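PDB 3SG0: extracellular ligand-binding receptor from Rhodopseudomonas palustris, which binds benzoylformate and probably serves as an extracytoplasmic solute-binding protein of the leucine-binding family for uptake of aromatic acids. Local coordinates for residues 138-143 against 352-357. Residues are numbered along the deposited sequence; the frame is centred on the assembly and turned at random.
Sequences KVVPND and LNNGLS
Asn-354 packs against the carbonyl and CG2 of Val-139, CA and CG2 of Val-140 and the ring of Pro-141. It occupies the third position of a type I beta turn, Leu-352 to Gly-355, that joins the two short antiparallel strands 350-352 and 355-357. This beta hairpin meets the loop after strand 136-138, an edge strand of one of the two main sheets of this periplasmic binding protein. The loop leads from that strand to helix 143-156.

No hydrogen bond links the two segments; the contact is made by packing. Val-139 O points obliquely at the side chain of Asn-354, 3.0 Å from CB and 3.2 Å from CG. Asn-354 chi1 of -87° and chi2 of -79° swing OD1 toward Val-140 and Pro-141 and ND2 toward the CG2 methyl of Val-139. Asn-354 OD1 lies 3.3 Å from Pro-141 CD and 3.5 Å from Val-140 CA. Asn-354 ND2 sits 3.8 Å from Val-139 CG2, while its hydrogen bond goes to Asp-313 on helix 306-328. The amide is thus tied to that helix as well as packed on the loop.

Leu-352 makes the apolar part of the contact. With CG anti to its carbonyl carbon (chi1 -66°), it brings CD1 to 4.1 Å from Val-139 CG1, and the two side chains cross at about a right angle.

Val-140 directs its CB away from the hairpin and touches the bound benzoylformate, so the loop packs on the hairpin and also lines the ligand pocket. Within 138-143, Lys-138 NZ donates to Val-140 O from above the carbonyl plane and to Asn-142 OD1 on a lone pair; it also bonds Ala-121 O. On the hairpin side, Pro-141 CG rests 3.3 Å from the backbone O of Asn-354.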
# COMPACT_ATOMS: atom_id res chain seq x y z
N LYS A 138 4.12 8.81 -2.30
CA LYS A 138 3.68 7.43 -2.10
C LYS A 138 4.36 6.79 -0.91
O LYS A 138 5.53 6.42 -0.98
CB LYS A 138 4.00 6.65 -3.38
CG LYS A 138 3.63 5.19 -3.36
CD LYS A 138 3.87 4.57 -4.74
CE LYS A 138 3.54 3.10 -4.78
NZ LYS A 138 4.52 2.31 -3.99
N VAL A 139 3.63 6.63 0.19
CA VAL A 139 4.22 6.07 1.40
C VAL A 139 4.37 4.55 1.41
O VAL A 139 5.22 4.04 2.14
CB VAL A 139 3.49 6.51 2.68
CG1 VAL A 139 3.60 8.01 2.87
CG2 VAL A 139 2.04 6.01 2.72
N VAL A 140 3.59 3.80 0.63
CA VAL A 140 3.77 2.35 0.62
C VAL A 140 5.00 2.06 -0.22
O VAL A 140 5.14 2.60 -1.31
CB VAL A 140 2.54 1.64 0.00
CG1 VAL A 140 2.81 0.15 -0.13
CG2 VAL A 140 1.31 1.89 0.85
N PRO A 141 5.93 1.21 0.27
CA PRO A 141 7.11 0.94 -0.57
C PRO A 141 6.75 0.35 -1.93
O PRO A 141 5.86 -0.49 -2.05
CB PRO A 141 7.90 -0.07 0.27
CG PRO A 141 7.52 0.28 1.69
CD PRO A 141 6.05 0.56 1.59
N ASN A 142 7.45 0.82 -2.95
CA ASN A 142 7.25 0.31 -4.30
C ASN A 142 7.35 -1.21 -4.35
O ASN A 142 8.27 -1.82 -3.78
CB ASN A 142 8.27 0.91 -5.25
CG ASN A 142 8.00 2.36 -5.59
OD1 ASN A 142 6.93 2.90 -5.32
ND2 ASN A 142 8.99 3.00 -6.21
N ASP A 143 6.41 -1.83 -5.06
CA ASP A 143 6.34 -3.28 -5.13
C ASP A 143 7.59 -3.93 -5.70
O ASP A 143 7.88 -5.07 -5.37
CB ASP A 143 5.12 -3.74 -5.93
CG ASP A 143 3.83 -3.57 -5.17
OD1 ASP A 143 3.83 -3.89 -3.96
OD2 ASP A 143 2.85 -3.11 -5.78
N LEU A 352 8.87 6.16 9.02
CA LEU A 352 7.42 6.00 8.90
C LEU A 352 7.08 4.56 9.26
O LEU A 352 7.96 3.71 9.33
CB LEU A 352 6.99 6.27 7.45
CG LEU A 352 7.16 7.71 6.95
CD1 LEU A 352 6.81 7.81 5.48
CD2 LEU A 352 6.31 8.69 7.77
N ASN A 353 5.80 4.27 9.46
CA ASN A 353 5.38 2.89 9.64
C ASN A 353 5.71 2.02 8.44
O ASN A 353 5.90 0.81 8.56
CB ASN A 353 3.90 2.85 9.95
CG ASN A 353 3.61 3.34 11.34
OD1 ASN A 353 3.74 2.58 12.30
ND2 ASN A 353 3.28 4.62 11.47
N ASN A 354 5.78 2.66 7.28
CA ASN A 354 6.08 1.99 6.03
C ASN A 354 7.57 1.78 5.78
O ASN A 354 7.94 1.07 4.85
CB ASN A 354 5.45 2.77 4.86
CG ASN A 354 4.03 2.34 4.58
OD1 ASN A 354 3.81 1.31 3.95
ND2 ASN A 354 3.06 3.12 5.04
N GLY A 355 8.43 2.40 6.59
CA GLY A 355 9.87 2.25 6.41
C GLY A 355 10.60 3.56 6.60
O GLY A 355 10.00 4.57 6.98
N LEU A 356 11.91 3.53 6.35
CA LEU A 356 12.74 4.73 6.44
C LEU A 356 12.71 5.46 5.11
O LEU A 356 13.20 4.96 4.09
CB LEU A 356 14.17 4.37 6.82
CG LEU A 356 15.11 5.57 6.97
CD1 LEU A 356 14.68 6.47 8.12
CD2 LEU A 356 16.55 5.10 7.17
N SER A 357 12.13 6.66 5.13
CA SER A 357 11.81 7.39 3.93
C SER A 357 12.76 8.56 3.67
O SER A 357 12.98 9.40 4.54
CB SER A 357 10.38 7.92 4.08
OG SER A 357 10.03 8.77 3.00